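Local coordinates for protein myosin-I heavy chain (Dictyostelium discoideum, PDB 5EJR) that moves along actin as an ATP-driven motor in the early steps of phagocytosis and adhesion, here represented by its C-terminal MyTH4-FERM tail domain, at residues A[338-341]-A[342-345]; A[379-383]-A[384-388]; A[411-414]-A[415-419]. All blocks are in the same frame, centred on the assembly; numbering follows the deposited sequence. Where two conformers were deposited one is given.

Contact 1 of 3, residues A[338-341]-A[342-345]; sequences NVNE and KDSS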
loop_
_atom_site.group_PDB
_atom_site.type_symbol
_atom_site.label_atom_id
_atom_site.label_comp_id
_atom_site.label_asym_id
_atom_site.label_seq_id
_atom_site.Cartn_x
_atom_site.Cartn_y
_atom_site.Cartn_z
ATOM N N ASN A 338 27.869 10.228 12.144
ATOM C CA ASN A 338 29.209 10.535 11.606
ATOM C C ASN A 338 29.634 11.914 12.155
ATOM O O ASN A 338 30.119 12.798 11.439
ATOM C CB ASN A 338 29.238 10.506 10.057
ATOM C CG ASN A 338 30.638 10.641 9.472
ATOM O OD1 ASN A 338 31.651 10.301 10.109
ATOM N ND2 ASN A 338 30.739 11.179 8.265
ATOM N N VAL A 339 29.449 12.091 13.441
ATOM C CA VAL A 339 29.667 13.380 14.070
ATOM C C VAL A 339 30.488 13.228 15.354
ATOM O O VAL A 339 30.280 12.274 16.103
ATOM C CB VAL A 339 28.223 13.956 14.246
ATOM C CG1 VAL A 339 27.515 13.453 15.499
ATOM C CG2 VAL A 339 28.155 15.457 14.109
ATOM N N ASN A 340 31.491 14.098 15.559
ATOM C CA ASN A 340 32.275 14.028 16.783
ATOM C C ASN A 340 31.546 14.816 17.908
ATOM O O ASN A 340 30.523 15.451 17.637
ATOM C CB ASN A 340 33.735 14.452 16.557
ATOM C CG ASN A 340 34.015 15.936 16.445
ATOM O OD1 ASN A 340 33.116 16.774 16.382
ATOM N ND2 ASN A 340 35.295 16.297 16.452
ATOM N N GLU A 341 32.061 14.769 19.148
ATOM C CA GLU A 341 31.455 15.442 20.310
ATOM C C GLU A 341 31.367 16.974 20.167
ATOM O O GLU A 341 30.365 17.557 20.575
ATOM C CB GLU A 341 32.158 15.037 21.603
ATOM C CG GLU A 341 31.891 13.570 21.937
ATOM C CD GLU A 341 32.821 12.891 22.930
ATOM O OE1 GLU A 341 33.814 13.525 23.356
ATOM O OE2 GLU A 341 32.543 11.726 23.299
ATOM N N LYS A 342 32.389 17.611 19.585
ATOM C CA LYS A 342 32.384 19.065 19.327
ATOM C C LYS A 342 31.257 19.416 18.333
ATOM O O LYS A 342 30.462 20.293 18.626
ATOM C CB LYS A 342 33.745 19.565 18.814
ATOM C CG LYS A 342 33.807 21.099 18.777
ATOM C CD LYS A 342 35.104 21.639 18.205
ATOM C CE LYS A 342 35.143 23.154 18.240
ATOM N NZ LYS A 342 34.403 23.766 17.104
ATOM N N ASP A 343 31.145 18.686 17.209
ATOM C CA ASP A 343 30.082 18.890 16.221
ATOM C C ASP A 343 28.714 18.684 16.842
ATOM O O ASP A 343 27.784 19.437 16.527
ATOM C CB ASP A 343 30.242 17.926 15.027
ATOM C CG ASP A 343 31.511 18.119 14.206
ATOM O OD1 ASP A 343 32.093 19.231 14.260
ATOM O OD2 ASP A 343 31.921 17.157 13.505
ATOM N N SER A 344 28.577 17.665 17.733
ATOM C CA SER A 344 27.275 17.393 18.359
ATOM C C SER A 344 26.885 18.505 19.308
ATOM O O SER A 344 25.701 18.818 19.426
ATOM C CB SER A 344 27.290 16.062 19.109
ATOM O OG SER A 344 27.407 14.965 18.217
ATOM N N SER A 345 27.865 19.041 20.038
ATOM C CA SER A 345 27.698 20.153 20.992
ATOM C C SER A 345 27.289 21.416 20.231
ATOM O O SER A 345 26.498 22.198 20.733
ATOM C CB SER A 345 29.015 20.402 21.724
ATOM O OG SER A 345 29.189 19.381 22.692
HETATM O O HOH W 1 29.206 12.820 19.017
#
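Asn340 sits just ahead of helix 341-355 and caps it through its side chain: OD1 accepts the backbone N-H of Asp343, three residues on, at 2.9 Å with an N-H...O angle of 169°. The donor lies almost on the extension of the amide C=O. CG stands between the backbone N and the carbonyl carbon (chi1 77°), which swings the amide back over the first turn. The main chain supports the same turn, as Asn340 O takes Ser344 N at 2.9 Å. One residue further, Glu341 O is gripped twice by Ser345, by its N and by its OG, each 3.0 Å from that oxygen and approaching from opposite faces of the carbonyl plane. A water joins Ser344 OG to Val339 O, adding a bridged tie between loop and helix.

The two acidic groups find partners outside the turn. The Asp343 side chain runs roughly perpendicular to that of Asn340, and the carboxylate and amide planes are 43° apart, with OD2 3.1 Å from Asn340 OD1; this acceptor-acceptor approach is probably eased by Lys416, which forms a salt bridge with Asp343. OD2 remains 3.7 Å from Asn340 N, too far to complete a capping box. Glu341 leads its carboxylate away, to Ser380 and Gln381.

Nonpolar contact comes from Val339, whose two methyls meet successive residues of the turn. CG2 lies 3.4 Å from Asp343 CB, while CG1 presses on Ser344 OG at 3.1 Å, a tight fit. Trp331 and Ile377 border both Val339 and Ser344, so this side of the turn is lined by neighbouring helices.

The whole is an asparagine N-cap, with a hydrophobic residue just before it packed against the first turn, at the start of a helix in the helical central lobe of the FERM domain.

Contact 2 of 3, residues A[379-383]-A[384-388]; sequences NSQNI and KVWIS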
loop_
_atom_site.group_PDB
_atom_site.type_symbol
_atom_site.label_atom_id
_atom_site.label_comp_id
_atom_site.label_asym_id
_atom_site.label_seq_id
_atom_site.Cartn_x
_atom_site.Cartn_y
_atom_site.Cartn_z
ATOM N N ASN A 379 25.384 8.802 24.974
ATOM C CA ASN A 379 26.071 7.649 25.545
ATOM C C ASN A 379 27.578 7.778 25.657
ATOM O O ASN A 379 28.180 7.152 26.536
ATOM C CB ASN A 379 25.746 6.398 24.708
ATOM C CG ASN A 379 24.402 5.842 25.006
ATOM O OD1 ASN A 379 23.679 6.370 25.855
ATOM N ND2 ASN A 379 23.966 4.864 24.208
ATOM N N SER A 380 28.197 8.554 24.768
ATOM C CA SER A 380 29.655 8.645 24.721
ATOM C C SER A 380 30.292 9.443 25.884
ATOM O O SER A 380 31.476 9.281 26.117
ATOM C CB SER A 380 30.126 9.166 23.360
ATOM O OG SER A 380 30.110 10.584 23.279
ATOM N N GLN A 381 29.530 10.304 26.582
ATOM C CA GLN A 381 30.057 11.107 27.707
ATOM C C GLN A 381 29.005 11.262 28.780
ATOM O O GLN A 381 27.815 11.247 28.473
ATOM C CB GLN A 381 30.440 12.552 27.256
ATOM C CG GLN A 381 31.630 12.709 26.303
ATOM C CD GLN A 381 32.967 12.189 26.797
ATOM O OE1 GLN A 381 33.332 12.380 27.961
ATOM N NE2 GLN A 381 33.715 11.491 25.950
ATOM N N ASN A 382 29.437 11.531 30.032
ATOM C CA ASN A 382 28.514 11.850 31.126
ATOM C C ASN A 382 27.753 13.147 30.728
ATOM O O ASN A 382 28.353 14.057 30.190
ATOM C CB ASN A 382 29.308 12.071 32.444
ATOM C CG ASN A 382 28.427 12.116 33.643
ATOM O OD1 ASN A 382 27.541 12.964 33.748
ATOM N ND2 ASN A 382 28.602 11.148 34.541
ATOM N N ILE A 383 26.436 13.202 30.952
ATOM C CA ILE A 383 25.587 14.353 30.623
ATOM C C ILE A 383 26.145 15.686 31.221
ATOM O O ILE A 383 26.029 16.739 30.576
ATOM C CB ILE A 383 24.098 14.070 30.996
ATOM C CG1 ILE A 383 23.169 15.183 30.438
ATOM C CG2 ILE A 383 23.909 13.856 32.533
ATOM C CD1 ILE A 383 21.701 14.791 30.222
ATOM N N LYS A 384 26.830 15.612 32.392
ATOM C CA LYS A 384 27.469 16.765 33.019
ATOM C C LYS A 384 28.591 17.293 32.137
ATOM O O LYS A 384 28.792 18.503 32.078
ATOM C CB LYS A 384 28.036 16.389 34.399
ATOM C CG LYS A 384 26.994 16.339 35.503
ATOM C CD LYS A 384 27.677 15.787 36.770
ATOM C CE LYS A 384 26.759 15.666 37.957
ATOM N NZ LYS A 384 27.488 15.153 39.149
ATOM N N VAL A 385 29.289 16.407 31.410
ATOM C CA VAL A 385 30.351 16.813 30.474
ATOM C C VAL A 385 29.681 17.451 29.220
ATOM O O VAL A 385 30.159 18.454 28.701
ATOM C CB VAL A 385 31.322 15.651 30.116
ATOM C CG1 VAL A 385 32.359 16.096 29.077
ATOM C CG2 VAL A 385 32.009 15.090 31.368
ATOM N N TRP A 386 28.560 16.894 28.778
ATOM C CA TRP A 386 27.807 17.458 27.657
ATOM C C TRP A 386 27.316 18.869 27.985
ATOM O O TRP A 386 27.470 19.763 27.170
ATOM C CB TRP A 386 26.631 16.560 27.296
ATOM C CG TRP A 386 27.045 15.388 26.482
ATOM C CD1 TRP A 386 27.026 14.075 26.862
ATOM C CD2 TRP A 386 27.480 15.409 25.118
ATOM N NE1 TRP A 386 27.373 13.278 25.806
ATOM C CE2 TRP A 386 27.687 14.069 24.728
ATOM C CE3 TRP A 386 27.667 16.433 24.170
ATOM C CZ2 TRP A 386 28.135 13.721 23.449
ATOM C CZ3 TRP A 386 28.082 16.085 22.882
ATOM C CH2 TRP A 386 28.303 14.747 22.532
ATOM N N ILE A 387 26.788 19.086 29.210
ATOM C CA ILE A 387 26.342 20.411 29.648
ATOM C C ILE A 387 27.487 21.429 29.487
ATOM O O ILE A 387 27.298 22.473 28.870
ATOM C CB ILE A 387 25.825 20.350 31.115
ATOM C CG1 ILE A 387 24.444 19.657 31.149
ATOM C CG2 ILE A 387 25.768 21.770 31.715
ATOM C CD1 ILE A 387 23.903 19.252 32.661
ATOM N N SER A 388 28.672 21.086 30.007
ATOM C CA SER A 388 29.872 21.906 29.927
ATOM C C SER A 388 30.296 22.182 28.453
ATOM O O SER A 388 30.619 23.321 28.125
ATOM C CB SER A 388 31.010 21.224 30.677
ATOM O OG SER A 388 32.108 22.114 30.751
#
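Trp386 reaches back along its helix to the loop before it, with CG anti to the carbonyl carbon (chi1 -79°) and the indole set with its edge to Gln381 O and Ile383 CA. Its CB rests 3.3 Å from Ile383 O. The five-membered ring comes next: CD1 meets Gln381 O at 3.3 Å, near the ring plane. NE1 passes 3.5 Å from Gln381 CB and gives its hydrogen bond to Leu378 O, at the end of helix 375-378. Gln381 CG lies over one face, offset toward the rim. On the six-membered ring, next to CE2, CZ2 meets Ser380 OG at 3.7 Å, approached obliquely. A leucine here would probably leave Leu378 O without this donor and open a gap between the loop and helix 341-355, whose Glu341, Ser344 and Ser345 also touch the indole.

The turn beneath is an Asx turn at a helix N-cap, opening helix 383-394 of the central FERM lobe. Asn382 OD1 accepts Lys384 N at 3.1 Å, the donor sitting on a lone pair in the amide plane and the N-H...O angle reaching 166°. Lys384 runs alongside that amide, its CB 3.5 Å from OD1. Asn382 O holds two donors: Trp386 N in its carbonyl plane at 3.2 Å, and Val385 N well above that plane at 2.8 Å. Ile383 points the other way, onto Lys366 and Arg370 of helix 366-370, while its carbonyl accepts Ile387 N.

Contact 3 of 3, residues A[411-414]-A[415-419]; sequences NLIG and SKSPL. With EDO (1,2-ethanediol), chain F.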
loop_
_atom_site.group_PDB
_atom_site.type_symbol
_atom_site.label_atom_id
_atom_site.label_comp_id
_atom_site.label_asym_id
_atom_site.label_seq_id
_atom_site.Cartn_x
_atom_site.Cartn_y
_atom_site.Cartn_z
ATOM N N ASN A 411 22.652 22.583 7.536
ATOM C CA ASN A 411 23.996 22.659 6.959
ATOM C C ASN A 411 24.980 21.766 7.723
ATOM O O ASN A 411 25.774 21.050 7.127
ATOM C CB ASN A 411 24.502 24.116 6.931
ATOM C CG ASN A 411 25.895 24.229 6.332
ATOM O OD1 ASN A 411 26.175 23.841 5.180
ATOM N ND2 ASN A 411 26.807 24.680 7.135
ATOM N N LEU A 412 24.929 21.827 9.050
ATOM C CA LEU A 412 25.829 21.018 9.878
ATOM C C LEU A 412 25.583 19.532 9.746
ATOM O O LEU A 412 26.521 18.797 9.505
ATOM C CB LEU A 412 25.762 21.487 11.320
ATOM C CG LEU A 412 26.634 22.699 11.512
ATOM C CD1 LEU A 412 26.135 23.544 12.629
ATOM C CD2 LEU A 412 28.097 22.293 11.695
ATOM N N ILE A 413 24.333 19.088 9.875
ATOM C CA ILE A 413 23.958 17.687 9.675
ATOM C C ILE A 413 24.364 17.222 8.265
ATOM O O ILE A 413 25.032 16.196 8.111
ATOM C CB ILE A 413 22.431 17.501 9.870
ATOM C CG1 ILE A 413 22.037 17.674 11.346
ATOM C CG2 ILE A 413 21.947 16.122 9.313
ATOM C CD1 ILE A 413 22.589 16.636 12.348
ATOM N N GLY A 414 23.946 17.995 7.270
ATOM C CA GLY A 414 24.144 17.688 5.861
ATOM C C GLY A 414 25.579 17.513 5.437
ATOM O O GLY A 414 25.882 16.549 4.748
ATOM N N SER A 415 26.466 18.418 5.871
ATOM C CA SER A 415 27.893 18.415 5.539
ATOM C C SER A 415 28.666 17.260 6.169
ATOM O O SER A 415 29.739 16.905 5.688
ATOM C CB SER A 415 28.539 19.739 5.945
ATOM O OG SER A 415 28.579 19.896 7.356
ATOM N N LYS A 416 28.164 16.719 7.281
ATOM C CA LYS A 416 28.880 15.689 8.006
ATOM C C LYS A 416 28.340 14.285 7.800
ATOM O O LYS A 416 29.005 13.328 8.178
ATOM C CB LYS A 416 28.927 16.063 9.496
ATOM C CG LYS A 416 29.897 17.230 9.712
ATOM C CD LYS A 416 29.703 17.961 11.007
ATOM C CE LYS A 416 30.569 19.200 11.028
ATOM N NZ LYS A 416 32.021 18.872 11.017
ATOM N N SER A 417 27.175 14.146 7.160
ATOM C CA SER A 417 26.528 12.847 6.996
ATOM C C SER A 417 26.392 12.382 5.548
ATOM O O SER A 417 25.561 12.911 4.800
ATOM C CB SER A 417 25.172 12.849 7.692
ATOM O OG SER A 417 25.272 13.546 8.921
ATOM N N PRO A 418 27.154 11.342 5.134
ATOM C CA PRO A 418 27.020 10.854 3.741
ATOM C C PRO A 418 25.653 10.253 3.411
ATOM O O PRO A 418 25.297 10.178 2.251
ATOM C CB PRO A 418 28.147 9.825 3.588
ATOM C CG PRO A 418 28.979 9.924 4.821
ATOM C CD PRO A 418 28.180 10.591 5.887
ATOM N N LEU A 419 24.872 9.878 4.415
ATOM C CA LEU A 419 23.536 9.331 4.189
ATOM C C LEU A 419 22.477 10.447 4.037
ATOM O O LEU A 419 21.327 10.137 3.736
ATOM C CB LEU A 419 23.135 8.394 5.341
ATOM C CG LEU A 419 23.862 7.035 5.467
ATOM C CD1 LEU A 419 23.429 6.331 6.716
ATOM C CD2 LEU A 419 23.596 6.130 4.270
HETATM C C1 EDO F . 26.375 9.224 -0.948
HETATM O O1 EDO F . 26.943 9.381 0.344
HETATM C C2 EDO F . 26.823 10.454 -1.747
HETATM O O2 EDO F . 26.303 10.406 -3.043
#
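Ser417 OG donates to Ile413 O at 2.8 Å, its side chain doubling back onto the last turn of helix 402-416. With OG anti to the carbonyl carbon (chi1 -40°), the hydroxyl reaches one face of the Ile413 carbonyl plane, while Lys416 N reaches the other, 3.3 Å from the same oxygen and 61° out of plane. Lys416 N makes this i to i+3 bond, its i to i+4 bond to Leu412 O being weak, as in a helix losing its regular bonding. Just before, Ser415 N keeps the regular bond to Asn411 O at 3.0 Å; Ser415 OG lies within bonding distance of Asn411 O and Leu412 O, with one proton between them.

Outward of these bonds, the Lys416 chain runs beside Leu412, CD 3.6 Å from Leu412 O and CE 4.0 Å from Leu412 CD2, before NZ turns off to the carboxylate of Asp343. Ile413 is buried against Ile327, Trp331 and Ile347. Past the helix, Pro418 O accepts from O1 of an ethanediol, probably a crystallisation additive.

This is the C-terminal end of a helix, with a serine hydroxyl bonded back to a carbonyl of the last turn, where the chain leaves the helical central FERM lobe for strand 423-428 of the PH-like lobe.

All three contacts are helix ends on the same FERM region, and contact 1 bridges the other two. Its centre is about 12 Å from that of contact 2, which it joins through Glu341 OE2, 2.7 Å from Ser380 OG and 2.9 Å from Gln381 NE2. The rim of Trp386 also packs on Ser345. Toward contact 3, with centres about 11 Å apart, Asp343 OD2 and Lys416 NZ form a salt bridge of 3.0 Å, tying a helix start to a helix end. Contacts 2 and 3 do not touch, their nearest atoms being about 12 Å apart. The ethanediol lies at contact 3, where it also bonds Asn441.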